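Local coordinates for siderophore-interacting protein (Aeromonas hydrophila, PDB 6K2L) that binds FAD and, as a siderophore-interacting protein, probably reduces ferric siderophores so that their iron can be released, at residues 24-30 with 95-101; 45-51 with 121-127. The protein carries 1 engineered substitution. All blocks are in the same frame, centred on the assembly; numbering follows the deposited sequence.

Interactions 1 and 2 belong to the same closed antiparallel barrel, in the FAD-binding part of the chain. Strand 79-89 lies between them in the sheet, next to both 94-100 and 46-51. Interaction 1 is mostly buried and paired as regular strands from L25-A100 to L30-L95. One side of its sheet carries a salt bridge and the other is mainly apolar. Interaction 2 is partly buried: its regular pairing is short, and further on a serine hydroxyl enters the bonding. The two meet inside the barrel, where I97 packs on I47, I49 and L121. Both reach FAD, 95-101 by backbone hydrogen bonds to the flavin and 45-51 by a histidine ring against a flavin methyl.

Interaction 1: 24-30 with 95-101; sequences HLRRICL and LDIDFAL. With FAD (flavin-adenine dinucleotide), chain C.
R27 lies alongside D98 and overlaps it edge to edge. Its guanidinium and the carboxylate are nearly coplanar, 17° apart. NE of R27 donates to OD1 of D98 at 2.8 Å, on the syn lone pair. NH2 of R27 reaches OD2 of D98 at 2.9 Å. This side-on, two-point salt bridge should hold both groups flat and limit their rotation. The R27 chain is extended as far as CD and bends at chi3 (-41°), which turns its NE edge to D98.

On the other side of the sheet the contacts are mainly apolar. CD1 of I28 touches CD1 of F99 at 3.7 Å, and CD1 of L30 meets CD1 of I97 at 3.6 Å. L101, just past the strand, sets CD1 over the centre of one face of the R26 guanidinium. R26 NE forms a salt bridge with D20, and its NH1 a hydrogen bond to O of A112. The backbones pair as antiparallel strands from L25-A100 to L30-L95.

The backbone of strand 95-100 also binds the flavin. The O of D98 accepts from N3 of FAD at 3.0 Å, and the N of A100 donates to O2 of FAD at 2.9 Å. These two bonds would help hold the pyrimidine end of the isoalloxazine in place.

In the barrel, strand 11-20 flanks 25-31 and strand 79-89 flanks 94-100. Helix 107-114 packs against I28, F99 and L101.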
loop_
_atom_site.group_PDB
_atom_site.type_symbol
_atom_site.label_atom_id
_atom_site.label_comp_id
_atom_site.label_asym_id
_atom_site.label_seq_id
_atom_site.Cartn_x
_atom_site.Cartn_y
_atom_site.Cartn_z
ATOM N N HIS A 24 -4.987 -1.954 -23.824
ATOM C CA HIS A 24 -3.984 -3.008 -23.714
ATOM C C HIS A 24 -3.495 -3.211 -22.283
ATOM O O HIS A 24 -2.363 -3.640 -22.065
ATOM C CB HIS A 24 -2.805 -2.737 -24.633
ATOM C CG HIS A 24 -3.164 -2.767 -26.076
ATOM N ND1 HIS A 24 -3.788 -1.710 -26.705
ATOM C CD2 HIS A 24 -3.019 -3.735 -27.013
ATOM C CE1 HIS A 24 -3.995 -2.015 -27.974
ATOM N NE2 HIS A 24 -3.540 -3.240 -28.187
ATOM N N LEU A 25 -4.333 -2.912 -21.303
ATOM C CA LEU A 25 -4.006 -3.165 -19.908
ATOM C C LEU A 25 -5.275 -3.660 -19.229
ATOM O O LEU A 25 -6.246 -2.915 -19.081
ATOM C CB LEU A 25 -3.444 -1.913 -19.230
ATOM C CG LEU A 25 -2.717 -2.267 -17.916
ATOM C CD1 LEU A 25 -1.438 -3.080 -18.193
ATOM C CD2 LEU A 25 -2.444 -1.049 -17.030
ATOM N N ARG A 26 -5.277 -4.918 -18.831
ATOM C CA ARG A 26 -6.491 -5.580 -18.367
ATOM C C ARG A 26 -6.329 -5.948 -16.899
ATOM O O ARG A 26 -5.450 -6.738 -16.552
ATOM C CB ARG A 26 -6.781 -6.814 -19.223
ATOM C CG ARG A 26 -8.050 -7.532 -18.829
ATOM C CD ARG A 26 -8.420 -8.591 -19.847
ATOM N NE ARG A 26 -9.163 -7.970 -20.943
ATOM C CZ ARG A 26 -9.202 -8.432 -22.185
ATOM N NH1 ARG A 26 -8.559 -9.549 -22.502
ATOM N NH2 ARG A 26 -9.892 -7.779 -23.105
ATOM N N ARG A 27 -7.156 -5.358 -16.042
ATOM C CA ARG A 27 -7.107 -5.580 -14.597
ATOM C C ARG A 27 -8.022 -6.747 -14.257
ATOM O O ARG A 27 -9.255 -6.632 -14.352
ATOM C CB ARG A 27 -7.543 -4.333 -13.830
ATOM C CG ARG A 27 -7.724 -4.548 -12.318
ATOM C CD ARG A 27 -7.533 -3.239 -11.519
ATOM N NE ARG A 27 -6.411 -2.481 -12.061
ATOM C CZ ARG A 27 -6.346 -1.152 -12.139
ATOM N NH1 ARG A 27 -7.347 -0.398 -11.683
ATOM N NH2 ARG A 27 -5.264 -0.587 -12.683
ATOM N N ILE A 28 -7.427 -7.866 -13.851
ATOM C CA ILE A 28 -8.161 -9.061 -13.476
ATOM C C ILE A 28 -8.165 -9.140 -11.960
ATOM O O ILE A 28 -7.111 -9.062 -11.317
ATOM C CB ILE A 28 -7.536 -10.311 -14.102
ATOM C CG1 ILE A 28 -7.679 -10.252 -15.630
ATOM C CG2 ILE A 28 -8.158 -11.520 -13.505
ATOM C CD1 ILE A 28 -6.866 -11.325 -16.375
ATOM N N CYS A 29 -9.352 -9.227 -11.383
ATOM C CA CYS A 29 -9.511 -9.235 -9.940
ATOM C C CYS A 29 -9.821 -10.651 -9.495
ATOM O O CYS A 29 -10.797 -11.251 -9.947
ATOM C CB CYS A 29 -10.621 -8.287 -9.510
ATOM S SG CYS A 29 -11.066 -8.555 -7.792
ATOM N N LEU A 30 -8.994 -11.182 -8.621
ATOM C CA LEU A 30 -9.046 -12.569 -8.224
ATOM C C LEU A 30 -9.436 -12.639 -6.760
ATOM O O LEU A 30 -9.116 -11.751 -5.969
ATOM C CB LEU A 30 -7.704 -13.234 -8.452
ATOM C CG LEU A 30 -7.306 -13.248 -9.931
ATOM C CD1 LEU A 30 -5.830 -13.002 -10.040
ATOM C CD2 LEU A 30 -7.647 -14.574 -10.504
ATOM N N LEU A 95 -7.573 -9.671 -4.943
ATOM C CA LEU A 95 -6.208 -9.433 -5.378
ATOM C C LEU A 95 -6.226 -9.078 -6.860
ATOM O O LEU A 95 -6.760 -9.841 -7.656
ATOM C CB LEU A 95 -5.336 -10.677 -5.126
ATOM C CG LEU A 95 -3.845 -10.411 -5.356
ATOM C CD1 LEU A 95 -3.029 -10.961 -4.235
ATOM C CD2 LEU A 95 -3.400 -10.968 -6.708
ATOM N N ASP A 96 -5.639 -7.941 -7.240
ATOM C CA ASP A 96 -5.665 -7.424 -8.611
ATOM C C ASP A 96 -4.346 -7.668 -9.326
ATOM O O ASP A 96 -3.289 -7.263 -8.846
ATOM C CB ASP A 96 -5.912 -5.908 -8.620
ATOM C CG ASP A 96 -7.340 -5.553 -8.342
ATOM O OD1 ASP A 96 -8.190 -6.465 -8.442
ATOM O OD2 ASP A 96 -7.614 -4.366 -8.017
ATOM N N ILE A 97 -4.403 -8.270 -10.501
ATOM C CA ILE A 97 -3.234 -8.352 -11.367
ATOM C C ILE A 97 -3.562 -7.686 -12.693
ATOM O O ILE A 97 -4.598 -8.001 -13.292
ATOM C CB ILE A 97 -2.806 -9.803 -11.600
ATOM C CG1 ILE A 97 -2.567 -10.485 -10.264
ATOM C CG2 ILE A 97 -1.544 -9.817 -12.431
ATOM C CD1 ILE A 97 -2.374 -12.028 -10.411
ATOM N N ASP A 98 -2.672 -6.792 -13.167
ATOM C CA ASP A 98 -2.856 -6.087 -14.441
ATOM C C ASP A 98 -1.990 -6.688 -15.556
ATOM O O ASP A 98 -0.752 -6.663 -15.476
ATOM C CB ASP A 98 -2.513 -4.606 -14.312
ATOM C CG ASP A 98 -3.501 -3.819 -13.456
ATOM O OD1 ASP A 98 -4.536 -4.369 -12.991
ATOM O OD2 ASP A 98 -3.225 -2.606 -13.260
ATOM N N PHE A 99 -2.638 -7.160 -16.621
ATOM C CA PHE A 99 -1.992 -7.845 -17.742
ATOM C C PHE A 99 -1.778 -6.889 -18.917
ATOM O O PHE A 99 -2.743 -6.289 -19.409
ATOM C CB PHE A 99 -2.857 -9.038 -18.189
ATOM C CG PHE A 99 -2.746 -10.227 -17.288
ATOM C CD1 PHE A 99 -3.391 -10.243 -16.045
ATOM C CD2 PHE A 99 -1.973 -11.323 -17.650
ATOM C CE1 PHE A 99 -3.261 -11.330 -15.191
ATOM C CE2 PHE A 99 -1.850 -12.417 -16.797
ATOM C CZ PHE A 99 -2.495 -12.419 -15.576
ATOM N N ALA A 100 -0.527 -6.759 -19.377
ATOM C CA ALA A 100 -0.233 -6.007 -20.606
ATOM C C ALA A 100 -0.616 -6.873 -21.804
ATOM O O ALA A 100 0.116 -7.787 -22.180
ATOM C CB ALA A 100 1.238 -5.595 -20.673
ATOM N N LEU A 101 -1.772 -6.585 -22.406
ATOM C CA LEU A 101 -2.292 -7.364 -23.536
ATOM C C LEU A 101 -1.363 -7.274 -24.746
ATOM O O LEU A 101 -0.791 -6.218 -25.034
ATOM C CB LEU A 101 -3.702 -6.872 -23.913
ATOM C CG LEU A 101 -4.873 -7.095 -22.930
ATOM C CD1 LEU A 101 -6.220 -6.744 -23.547
ATOM C CD2 LEU A 101 -4.894 -8.528 -22.346
HETATM P PA FAD C . 5.628 -15.306 -23.259
HETATM O O1A FAD C . 5.131 -16.706 -23.430
HETATM O O2A FAD C . 6.678 -15.097 -22.159
HETATM O O5B FAD C . 6.331 -14.673 -24.577
HETATM C C5B FAD C . 5.726 -14.776 -25.883
HETATM C C4B FAD C . 6.225 -13.704 -26.830
HETATM O O4B FAD C . 5.548 -12.453 -26.568
HETATM C C3B FAD C . 7.716 -13.375 -26.796
HETATM O O3B FAD C . 8.176 -13.056 -28.107
HETATM C C2B FAD C . 7.777 -12.168 -25.850
HETATM O O2B FAD C . 8.871 -11.281 -26.072
HETATM C C1B FAD C . 6.474 -11.450 -26.182
HETATM N N9A FAD C . 5.898 -10.770 -25.049
HETATM C C8A FAD C . 5.835 -11.231 -23.757
HETATM N N7A FAD C . 5.218 -10.419 -22.930
HETATM C C5A FAD C . 4.839 -9.357 -23.740
HETATM C C6A FAD C . 4.143 -8.165 -23.472
HETATM N N6A FAD C . 3.660 -7.850 -22.268
HETATM N N1A FAD C . 3.939 -7.308 -24.505
HETATM C C2A FAD C . 4.410 -7.635 -25.713
HETATM N N3A FAD C . 5.071 -8.739 -26.085
HETATM C C4A FAD C . 5.248 -9.564 -25.048
HETATM N N1 FAD C . 3.874 -8.360 -17.179
HETATM C C2 FAD C . 2.599 -7.881 -17.078
HETATM O O2 FAD C . 1.830 -7.865 -18.042
HETATM N N3 FAD C . 2.141 -7.383 -15.868
HETATM C C4 FAD C . 2.858 -7.312 -14.698
HETATM O O4 FAD C . 2.338 -6.854 -13.681
HETATM C C4X FAD C . 4.208 -7.837 -14.808
HETATM N N5 FAD C . 4.976 -7.819 -13.723
HETATM C C5X FAD C . 6.254 -8.307 -13.834
HETATM C C6 FAD C . 7.076 -8.273 -12.716
HETATM C C7 FAD C . 8.390 -8.731 -12.776
HETATM C C7M FAD C . 9.239 -8.698 -11.530
HETATM C C8 FAD C . 8.882 -9.270 -13.981
HETATM C C8M FAD C . 10.284 -9.820 -14.077
HETATM C C9 FAD C . 8.053 -9.319 -15.097
HETATM C C9A FAD C . 6.753 -8.836 -15.038
HETATM N N10 FAD C . 5.912 -8.838 -16.169
HETATM C C10 FAD C . 4.629 -8.332 -16.093
HETATM C "C1'" FAD C . 6.402 -9.349 -17.463
HETATM C "C2'" FAD C . 5.785 -10.681 -17.893
HETATM O "O2'" FAD C . 6.268 -11.769 -17.100
HETATM C "C3'" FAD C . 6.133 -10.921 -19.365
HETATM O "O3'" FAD C . 5.358 -10.026 -20.160
HETATM C "C4'" FAD C . 5.901 -12.351 -19.850
HETATM O "O4'" FAD C . 6.756 -12.595 -20.970
HETATM C "C5'" FAD C . 4.447 -12.587 -20.202
HETATM O "O5'" FAD C . 4.251 -13.984 -20.486
HETATM P P FAD C . 3.392 -14.460 -21.722
HETATM O O1P FAD C . 3.092 -15.944 -21.471
HETATM O O2P FAD C . 2.219 -13.617 -21.945
HETATM O O3P FAD C . 4.409 -14.332 -22.949
#

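Interaction 2: 45-51 with 121-127; sequences AHIKIML and LAISGPG. With FAD (flavin-adenine dinucleotide), chain C.
This is an antiparallel strand pairing in the FAD-binding barrel. It joins strand 46-51 to strand 120-123 and the residues up to G127. Regular pairing is brief: I49 faces I123 as a non-hydrogen-bonded pair, and M50 faces A122 as a hydrogen-bonded pair. N of M50 donates to O of A122 at 2.9 Å, and N of S124 donates to O of K48 at the same length.

Beyond this the serine side chain takes over. OG of S124 accepts from N of K48 at 3.1 Å, with a nearly straight N-H...O angle of 169°. It also donates to O of G125. With chi1 at 85°, OG lies between its own N and carbonyl carbon and reaches K48 there. Further along, N of G127 bonds to O of H46; the return bond from N of H46 is weak.

Apolar groups fill one side. CG2 of I49 touches CD2 of L121 at 3.7 Å and also packs on CG2 of I123. CD2 of L51 meets CD1 of L121 at 3.6 Å. On the other side, M50 bends at chi3 and lays CE against the backbone at the I123-S124 peptide, 3.5 Å from N of S124.

The ring of H46 reaches the cofactor. C7M of FAD stands over the centre of one face of its imidazole, 3.6 Å from CD2 of H46. The chemistry is therefore divided: a serine hydroxyl with two bonds continues the pairing toward G127, while H46 offers the flavin methyl a ring face, consistent with a CH-pi contact.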
loop_
_atom_site.group_PDB
_atom_site.type_symbol
_atom_site.label_atom_id
_atom_site.label_comp_id
_atom_site.label_asym_id
_atom_site.label_seq_id
_atom_site.Cartn_x
_atom_site.Cartn_y
_atom_site.Cartn_z
ATOM N N ALA A 45 4.108 -6.056 -4.929
ATOM C CA ALA A 45 5.155 -7.053 -4.926
ATOM C C ALA A 45 5.098 -7.905 -6.198
ATOM O O ALA A 45 4.177 -7.805 -7.014
ATOM C CB ALA A 45 5.026 -7.907 -3.671
ATOM N N HIS A 46 6.098 -8.760 -6.375
ATOM C CA HIS A 46 6.080 -9.766 -7.426
ATOM C C HIS A 46 5.445 -11.041 -6.918
ATOM O O HIS A 46 5.466 -11.335 -5.723
ATOM C CB HIS A 46 7.482 -10.075 -7.920
ATOM C CG HIS A 46 8.321 -8.859 -8.068
ATOM N ND1 HIS A 46 9.685 -8.862 -7.883
ATOM C CD2 HIS A 46 7.981 -7.583 -8.381
ATOM C CE1 HIS A 46 10.153 -7.639 -8.078
ATOM N NE2 HIS A 46 9.139 -6.842 -8.381
ATOM N N ILE A 47 4.863 -11.786 -7.843
ATOM C CA ILE A 47 4.395 -13.137 -7.606
ATOM C C ILE A 47 4.732 -13.965 -8.837
ATOM O O ILE A 47 5.019 -13.438 -9.919
ATOM C CB ILE A 47 2.884 -13.199 -7.323
ATOM C CG1 ILE A 47 2.099 -12.371 -8.343
ATOM C CG2 ILE A 47 2.588 -12.701 -5.937
ATOM C CD1 ILE A 47 0.578 -12.568 -8.224
ATOM N N LYS A 48 4.688 -15.275 -8.655
ATOM C CA LYS A 48 4.656 -16.223 -9.751
ATOM C C LYS A 48 3.211 -16.667 -9.914
ATOM O O LYS A 48 2.581 -17.073 -8.932
ATOM C CB LYS A 48 5.549 -17.427 -9.457
ATOM C CG LYS A 48 7.013 -17.104 -9.249
ATOM C CD LYS A 48 7.526 -16.167 -10.335
ATOM C CE LYS A 48 8.986 -16.424 -10.654
ATOM N NZ LYS A 48 9.122 -17.780 -11.305
ATOM N N ILE A 49 2.672 -16.558 -11.136
ATOM C CA ILE A 49 1.428 -17.239 -11.473
ATOM C C ILE A 49 1.779 -18.570 -12.127
ATOM O O ILE A 49 2.792 -18.702 -12.835
ATOM C CB ILE A 49 0.505 -16.382 -12.373
ATOM C CG1 ILE A 49 1.001 -16.337 -13.814
ATOM C CG2 ILE A 49 0.264 -15.011 -11.773
ATOM C CD1 ILE A 49 -0.037 -15.761 -14.806
ATOM N N MET A 50 0.974 -19.574 -11.836
ATOM C CA MET A 50 1.213 -20.928 -12.302
ATOM C C MET A 50 0.088 -21.264 -13.263
ATOM O O MET A 50 -1.085 -21.292 -12.878
ATOM C CB MET A 50 1.273 -21.907 -11.131
ATOM C CG MET A 50 2.494 -21.705 -10.237
ATOM S SD MET A 50 2.436 -22.527 -8.604
ATOM C CE MET A 50 1.892 -21.157 -7.585
ATOM N N LEU A 51 0.434 -21.471 -14.486
ATOM C CA LEU A 51 -0.482 -21.809 -15.543
ATOM C C LEU A 51 -0.304 -23.276 -15.922
ATOM O O LEU A 51 0.775 -23.847 -15.734
ATOM C CB LEU A 51 -0.248 -20.916 -16.773
ATOM C CG LEU A 51 -0.505 -19.433 -16.433
ATOM C CD1 LEU A 51 0.443 -18.459 -17.171
ATOM C CD2 LEU A 51 -1.954 -19.040 -16.681
ATOM N N LEU A 121 -6.736 -19.347 -11.418
ATOM C CA LEU A 121 -5.314 -19.011 -11.522
ATOM C C LEU A 121 -4.607 -19.357 -10.216
ATOM O O LEU A 121 -5.019 -18.895 -9.146
ATOM C CB LEU A 121 -5.091 -17.526 -11.832
ATOM C CG LEU A 121 -3.685 -17.184 -12.330
ATOM C CD1 LEU A 121 -3.601 -17.527 -13.808
ATOM C CD2 LEU A 121 -3.379 -15.702 -12.106
ATOM N N ALA A 122 -3.555 -20.167 -10.300
ATOM C CA ALA A 122 -2.733 -20.436 -9.135
ATOM C C ALA A 122 -1.698 -19.331 -8.994
ATOM O O ALA A 122 -1.150 -18.839 -9.993
ATOM C CB ALA A 122 -2.054 -21.796 -9.248
ATOM N N ILE A 123 -1.455 -18.906 -7.756
ATOM C CA ILE A 123 -0.420 -17.910 -7.501
ATOM C C ILE A 123 0.388 -18.290 -6.270
ATOM O O ILE A 123 -0.120 -18.891 -5.314
ATOM C CB ILE A 123 -0.976 -16.474 -7.338
ATOM C CG1 ILE A 123 -1.843 -16.367 -6.085
ATOM C CG2 ILE A 123 -1.755 -16.048 -8.572
ATOM C CD1 ILE A 123 -1.674 -15.066 -5.376
ATOM N N SER A 124 1.667 -17.930 -6.328
ATOM C CA SER A 124 2.639 -18.070 -5.256
ATOM C C SER A 124 2.457 -16.967 -4.222
ATOM O O SER A 124 1.539 -16.148 -4.298
ATOM C CB SER A 124 4.034 -17.965 -5.827
ATOM O OG SER A 124 4.348 -16.579 -5.895
ATOM N N GLY A 125 3.383 -16.889 -3.274
ATOM C CA GLY A 125 3.422 -15.790 -2.340
ATOM C C GLY A 125 4.286 -14.683 -2.900
ATOM O O GLY A 125 4.868 -14.817 -3.982
ATOM N N PRO A 126 4.389 -13.564 -2.184
ATOM C CA PRO A 126 5.122 -12.416 -2.719
ATOM C C PRO A 126 6.617 -12.478 -2.431
ATOM O O PRO A 126 7.070 -13.005 -1.413
ATOM C CB PRO A 126 4.456 -11.222 -2.016
ATOM C CG PRO A 126 3.705 -11.792 -0.834
ATOM C CD PRO A 126 3.825 -13.294 -0.855
ATOM N N GLY A 127 7.390 -11.965 -3.387
ATOM C CA GLY A 127 8.813 -11.732 -3.206
ATOM C C GLY A 127 9.158 -10.279 -3.534
ATOM O O GLY A 127 8.302 -9.463 -3.947
HETATM P PA FAD C . 5.628 -15.306 -23.259
HETATM O O1A FAD C . 5.131 -16.706 -23.430
HETATM O O2A FAD C . 6.678 -15.097 -22.159
HETATM O O5B FAD C . 6.331 -14.673 -24.577
HETATM C C5B FAD C . 5.726 -14.776 -25.883
HETATM C C4B FAD C . 6.225 -13.704 -26.830
HETATM O O4B FAD C . 5.548 -12.453 -26.568
HETATM C C3B FAD C . 7.716 -13.375 -26.796
HETATM O O3B FAD C . 8.176 -13.056 -28.107
HETATM C C2B FAD C . 7.777 -12.168 -25.850
HETATM O O2B FAD C . 8.871 -11.281 -26.072
HETATM C C1B FAD C . 6.474 -11.450 -26.182
HETATM N N9A FAD C . 5.898 -10.770 -25.049
HETATM C C8A FAD C . 5.835 -11.231 -23.757
HETATM N N7A FAD C . 5.218 -10.419 -22.930
HETATM C C5A FAD C . 4.839 -9.357 -23.740
HETATM C C6A FAD C . 4.143 -8.165 -23.472
HETATM N N6A FAD C . 3.660 -7.850 -22.268
HETATM N N1A FAD C . 3.939 -7.308 -24.505
HETATM C C2A FAD C . 4.410 -7.635 -25.713
HETATM N N3A FAD C . 5.071 -8.739 -26.085
HETATM C C4A FAD C . 5.248 -9.564 -25.048
HETATM N N1 FAD C . 3.874 -8.360 -17.179
HETATM C C2 FAD C . 2.599 -7.881 -17.078
HETATM O O2 FAD C . 1.830 -7.865 -18.042
HETATM N N3 FAD C . 2.141 -7.383 -15.868
HETATM C C4 FAD C . 2.858 -7.312 -14.698
HETATM O O4 FAD C . 2.338 -6.854 -13.681
HETATM C C4X FAD C . 4.208 -7.837 -14.808
HETATM N N5 FAD C . 4.976 -7.819 -13.723
HETATM C C5X FAD C . 6.254 -8.307 -13.834
HETATM C C6 FAD C . 7.076 -8.273 -12.716
HETATM C C7 FAD C . 8.390 -8.731 -12.776
HETATM C C7M FAD C . 9.239 -8.698 -11.530
HETATM C C8 FAD C . 8.882 -9.270 -13.981
HETATM C C8M FAD C . 10.284 -9.820 -14.077
HETATM C C9 FAD C . 8.053 -9.319 -15.097
HETATM C C9A FAD C . 6.753 -8.836 -15.038
HETATM N N10 FAD C . 5.912 -8.838 -16.169
HETATM C C10 FAD C . 4.629 -8.332 -16.093
HETATM C "C1'" FAD C . 6.402 -9.349 -17.463
HETATM C "C2'" FAD C . 5.785 -10.681 -17.893
HETATM O "O2'" FAD C . 6.268 -11.769 -17.100
HETATM C "C3'" FAD C . 6.133 -10.921 -19.365
HETATM O "O3'" FAD C . 5.358 -10.026 -20.160
HETATM C "C4'" FAD C . 5.901 -12.351 -19.850
HETATM O "O4'" FAD C . 6.756 -12.595 -20.970
HETATM C "C5'" FAD C . 4.447 -12.587 -20.202
HETATM O "O5'" FAD C . 4.251 -13.984 -20.486
HETATM P P FAD C . 3.392 -14.460 -21.722
HETATM O O1P FAD C . 3.092 -15.944 -21.471
HETATM O O2P FAD C . 2.219 -13.617 -21.945
HETATM O O3P FAD C . 4.409 -14.332 -22.949
#